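PDB 6WG5: ectonucleoside triphosphate diphosphohydrolase 4 from Homo sapiens, which belongs to the GDA1/CD39 family, whose members are built on the two-lobed fold of the actin-like ATPase superfamily. Local coordinates for residues Gly306-Leu311 / Met315-Pro320; Gln288-Arg293 / Gln442-Ala447. All blocks are in the same frame, centred on the assembly; numbering follows the deposited sequence.

Contact 1: residues Gly306-Leu311 / Met315-Pro320; sequences GKQTGL and MPYLDP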
# COMPACT_ATOMS: atom_id res chain seq x y z
N GLY A 306 10.64 24.80 35.50
CA GLY A 306 10.00 23.71 36.20
C GLY A 306 10.99 22.65 36.65
O GLY A 306 12.19 22.91 36.81
N LYS A 307 10.48 21.44 36.87
CA LYS A 307 11.30 20.30 37.25
C LYS A 307 11.30 19.21 36.19
O LYS A 307 11.73 18.08 36.47
CB LYS A 307 10.83 19.74 38.60
CG LYS A 307 11.38 20.51 39.79
CD LYS A 307 10.62 20.20 41.07
CE LYS A 307 11.17 21.01 42.23
NZ LYS A 307 10.33 20.89 43.46
N GLN A 308 10.83 19.51 34.98
CA GLN A 308 10.85 18.58 33.86
C GLN A 308 11.75 19.11 32.74
O GLN A 308 11.45 18.96 31.55
CB GLN A 308 9.44 18.35 33.32
CG GLN A 308 8.47 17.78 34.33
CD GLN A 308 7.14 17.42 33.70
OE1 GLN A 308 7.07 17.11 32.51
NE2 GLN A 308 6.07 17.48 34.49
N THR A 309 12.85 19.74 33.12
CA THR A 309 13.77 20.28 32.12
C THR A 309 14.39 19.17 31.28
O THR A 309 14.65 19.35 30.09
CB THR A 309 14.85 21.13 32.79
OG1 THR A 309 15.72 21.68 31.80
CG2 THR A 309 15.66 20.30 33.77
N GLY A 310 14.63 18.00 31.89
CA GLY A 310 15.17 16.86 31.17
C GLY A 310 16.68 16.82 31.07
O GLY A 310 17.21 15.93 30.39
N LEU A 311 17.39 17.74 31.72
CA LEU A 311 18.84 17.84 31.55
C LEU A 311 19.60 16.79 32.34
O LEU A 311 20.74 16.46 31.97
CB LEU A 311 19.30 19.24 31.95
CG LEU A 311 18.81 20.35 31.01
CD1 LEU A 311 18.87 21.71 31.69
CD2 LEU A 311 19.63 20.36 29.73
N MET A 315 15.55 15.02 36.90
CA MET A 315 14.51 15.97 36.50
C MET A 315 14.09 15.67 35.07
O MET A 315 14.27 16.49 34.16
CB MET A 315 15.01 17.40 36.65
CG MET A 315 16.33 17.70 35.94
SD MET A 315 17.34 18.94 36.80
CE MET A 315 16.10 20.17 37.23
N PRO A 316 13.51 14.50 34.83
CA PRO A 316 13.21 14.09 33.45
C PRO A 316 11.90 14.65 32.94
O PRO A 316 10.98 14.94 33.71
CB PRO A 316 13.14 12.56 33.56
CG PRO A 316 12.60 12.33 34.94
CD PRO A 316 13.13 13.46 35.80
N TYR A 317 11.83 14.81 31.63
CA TYR A 317 10.58 15.17 30.98
C TYR A 317 9.59 14.02 31.10
O TYR A 317 9.92 12.87 30.78
CB TYR A 317 10.83 15.52 29.52
CG TYR A 317 9.60 16.03 28.79
CD1 TYR A 317 8.86 15.18 27.97
CD2 TYR A 317 9.19 17.35 28.92
CE1 TYR A 317 7.74 15.65 27.30
CE2 TYR A 317 8.08 17.82 28.25
CZ TYR A 317 7.36 16.96 27.45
OH TYR A 317 6.24 17.44 26.79
N LEU A 318 8.38 14.32 31.56
CA LEU A 318 7.36 13.30 31.76
C LEU A 318 6.59 13.13 30.46
O LEU A 318 5.76 13.98 30.11
CB LEU A 318 6.45 13.67 32.92
CG LEU A 318 7.15 13.92 34.26
CD1 LEU A 318 6.13 14.13 35.36
CD2 LEU A 318 8.10 12.78 34.62
N ASP A 319 6.85 12.03 29.76
CA ASP A 319 6.27 11.80 28.44
C ASP A 319 5.04 10.92 28.58
O ASP A 319 5.18 9.74 28.92
CB ASP A 319 7.30 11.15 27.52
CG ASP A 319 6.80 11.01 26.09
OD1 ASP A 319 7.46 10.32 25.30
OD2 ASP A 319 5.74 11.59 25.77
N PRO A 320 3.83 11.43 28.32
CA PRO A 320 2.64 10.56 28.41
C PRO A 320 2.57 9.53 27.31
O PRO A 320 1.78 8.58 27.42
CB PRO A 320 1.48 11.56 28.31
CG PRO A 320 2.03 12.68 27.50
CD PRO A 320 3.49 12.79 27.88
O HOH W 1 10.47 15.29 36.39
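Met315 and Gln308 do most of the joining where residues 306-311, the loop after helix 301-305, fold back on residues 315-320, which include the short strand 317-319 at the edge of a three-stranded mixed sheet. Bends at chi2 and chi3 fold the Met315 chain over the methyl of Thr309: CG and CE of Met315 both lie 3.5 Å from Thr309 CG2, with SD between them. Its backbone closes the turn, since Met315 O accepts a 2.8 Å bond from Gly310 N. The backbone of Gly310 (phi 85°) takes a left-handed bend that suits glycine.

Gln308 reaches instead along the strand to Leu318. With its chain extended beyond CG, it crosses Leu318 at about a right angle. Its OE1 accepts from Leu318 N at 3.2 Å; the bond is fairly straight (161° at the hydrogen), but the donor stands well above the carbonyl plane. Leu318 CD1 packs 3.5 Å from Gln308 NE2. Beyond the contact, Tyr317 and Asp319 bond through their backbones to strand 335-341. A water joins the two segments by donating to Lys307 O at 3.1 Å and to Pro316 O at 2.8 Å.

Contact 2: residues Gln288-Arg293 / Gln442-Ala447; sequences QRYEDR and QCFKSA. With NAG (2-acetamido-2-deoxy-beta-D-glucopyranose), chain B.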
# COMPACT_ATOMS: atom_id res chain seq x y z
N GLN A 288 9.69 10.43 15.97
CA GLN A 288 10.92 11.20 15.86
C GLN A 288 10.64 12.70 15.81
O GLN A 288 11.34 13.49 16.45
CB GLN A 288 11.71 10.76 14.62
CG GLN A 288 13.07 11.43 14.48
CD GLN A 288 13.96 11.19 15.68
OE1 GLN A 288 14.28 10.05 16.02
NE2 GLN A 288 14.36 12.27 16.35
N ARG A 289 9.61 13.10 15.06
CA ARG A 289 9.23 14.51 15.04
C ARG A 289 8.80 14.97 16.42
O ARG A 289 9.05 16.12 16.81
CB ARG A 289 8.11 14.73 14.02
CG ARG A 289 8.51 14.43 12.58
CD ARG A 289 7.29 14.38 11.68
NE ARG A 289 6.48 15.58 11.85
CZ ARG A 289 5.17 15.64 11.61
NH1 ARG A 289 4.53 16.79 11.80
NH2 ARG A 289 4.51 14.57 11.20
N TYR A 290 8.15 14.09 17.18
CA TYR A 290 7.72 14.43 18.53
C TYR A 290 8.92 14.61 19.45
O TYR A 290 9.00 15.59 20.20
CB TYR A 290 6.77 13.35 19.05
CG TYR A 290 6.36 13.50 20.50
CD1 TYR A 290 5.56 14.56 20.90
CD2 TYR A 290 6.74 12.58 21.45
CE1 TYR A 290 5.17 14.70 22.22
CE2 TYR A 290 6.36 12.71 22.77
CZ TYR A 290 5.57 13.77 23.15
OH TYR A 290 5.19 13.91 24.47
N GLU A 291 9.87 13.67 19.41
CA GLU A 291 11.08 13.81 20.21
C GLU A 291 11.88 15.04 19.81
O GLU A 291 12.49 15.68 20.67
CB GLU A 291 11.93 12.55 20.09
CG GLU A 291 11.31 11.31 20.72
CD GLU A 291 12.17 10.07 20.58
OE1 GLU A 291 13.28 10.17 20.01
OE2 GLU A 291 11.74 8.99 21.04
N ASP A 292 11.88 15.39 18.52
CA ASP A 292 12.60 16.57 18.08
C ASP A 292 12.08 17.83 18.77
O ASP A 292 12.86 18.72 19.12
CB ASP A 292 12.50 16.72 16.56
CG ASP A 292 13.40 15.75 15.81
OD1 ASP A 292 14.35 15.22 16.42
OD2 ASP A 292 13.15 15.52 14.61
N ARG A 293 10.76 17.92 18.96
CA ARG A 293 10.21 19.13 19.57
C ARG A 293 10.44 19.14 21.08
O ARG A 293 10.66 20.20 21.67
CB ARG A 293 8.72 19.25 19.25
CG ARG A 293 8.23 20.70 19.28
CD ARG A 293 6.72 20.82 19.22
NE ARG A 293 6.20 20.80 17.85
CZ ARG A 293 4.92 20.96 17.53
NH1 ARG A 293 4.01 21.15 18.49
NH2 ARG A 293 4.54 20.93 16.26
N GLN A 442 4.60 1.09 21.42
CA GLN A 442 3.20 0.77 21.17
C GLN A 442 2.29 1.92 21.57
O GLN A 442 1.33 2.23 20.85
CB GLN A 442 2.82 -0.50 21.94
CG GLN A 442 1.31 -0.70 22.17
CD GLN A 442 0.56 -1.06 20.90
OE1 GLN A 442 1.14 -1.52 19.92
NE2 GLN A 442 -0.75 -0.86 20.92
N CYS A 443 2.56 2.56 22.70
CA CYS A 443 1.67 3.60 23.20
C CYS A 443 1.60 4.78 22.25
O CYS A 443 0.52 5.17 21.80
CB CYS A 443 2.11 4.04 24.59
SG CYS A 443 1.55 2.87 25.80
N PHE A 444 2.75 5.37 21.93
CA PHE A 444 2.76 6.48 21.00
C PHE A 444 2.11 6.08 19.68
O PHE A 444 1.27 6.81 19.14
CB PHE A 444 4.19 6.96 20.76
CG PHE A 444 4.28 8.06 19.74
CD1 PHE A 444 4.27 9.39 20.14
CD2 PHE A 444 4.35 7.78 18.39
CE1 PHE A 444 4.33 10.40 19.21
CE2 PHE A 444 4.41 8.79 17.46
CZ PHE A 444 4.40 10.10 17.87
N LYS A 445 2.48 4.91 19.14
CA LYS A 445 1.99 4.53 17.82
C LYS A 445 0.51 4.19 17.84
O LYS A 445 -0.19 4.47 16.86
CB LYS A 445 2.81 3.35 17.30
CG LYS A 445 4.20 3.76 16.81
CD LYS A 445 5.17 2.61 16.84
CE LYS A 445 5.65 2.24 15.46
NZ LYS A 445 6.50 1.01 15.50
N SER A 446 0.01 3.60 18.93
CA SER A 446 -1.42 3.33 19.02
C SER A 446 -2.22 4.63 19.04
O SER A 446 -3.28 4.74 18.41
CB SER A 446 -1.72 2.49 20.26
OG SER A 446 -1.40 3.20 21.44
N ALA A 447 -1.72 5.64 19.77
CA ALA A 447 -2.40 6.93 19.82
C ALA A 447 -2.28 7.67 18.49
O ALA A 447 -3.25 8.27 18.03
CB ALA A 447 -1.82 7.78 20.95
C1 NAG B . 4.50 20.05 9.44
C2 NAG B . 5.62 19.58 8.50
C3 NAG B . 6.92 20.33 8.79
C4 NAG B . 6.69 21.84 8.83
C5 NAG B . 5.54 22.18 9.76
C6 NAG B . 5.17 23.64 9.75
C7 NAG B . 5.72 17.28 7.63
C8 NAG B . 6.00 15.85 7.96
N2 NAG B . 5.83 18.15 8.64
O3 NAG B . 7.87 20.01 7.79
O4 NAG B . 7.86 22.48 9.32
O5 NAG B . 4.37 21.46 9.35
O6 NAG B . 3.90 23.86 10.37
O7 NAG B . 5.40 17.64 6.50
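Tyr290 and Phe444 alone bring these two helical segments together, and the residues on either side of Tyr290 turn to other work. At the start of the first segment, Gln288 bonds along its own helix: NE2 gives a hydrogen to Asp292 OD1 at 3.0 Å, reaching the carboxylate from above its plane. Arg289 comes next, its chain bent at chi3, and lays one face of the guanidinium against an N-acetylglucosamine of the attached glycan. The acetamido methyl C8 sits over the centre of that face, 3.7 Å from Arg289 CZ. The guanidinium is fixed by two backbone carbonyls: NH1 bonds to Phe355 O and NH2 to Gly280 O.

Tyr290 follows, on helix 283-296, which comes after strand 270-279 of the six-stranded sheet in what is probably one lobe of the actin-like fold; its partner lies on helix 436-456. Both rings swing out with CG anti to the backbone N (chi1 174° in Tyr290, 177° in Phe444), and the two side chains run antiparallel alongside one another. CE1 of Phe444 comes 3.8 Å from Tyr290 CB. The rings meet obliquely, centroids 5.7 Å apart and planes at 35°. Further on, Glu291 OE2 pairs with Arg287 NE in a salt bridge, and Arg293 makes a cation-pi contact with Phe355.

In the fold
The centres of the two contacts lie 16 Å apart, on the same side of the chain's centre, with contact 1 the more peripheral at about 38 Å from it and contact 2 at about 22 Å. Along the chain, both segments of contact 1 fall between those of contact 2: helix 283-296 comes first, then the turn and strand 317-319, and much later helix 436-456. The two contacts meet directly, because Asp319 OD2 lies 2.7 Å from Tyr290 OH, a probable hydrogen bond. Tyr290 thus belongs to contact 2 through its CB and ring, while its hydroxyl reaches Asp319 of the small three-stranded sheet, joining the outlying sheet to the helices deeper in the fold.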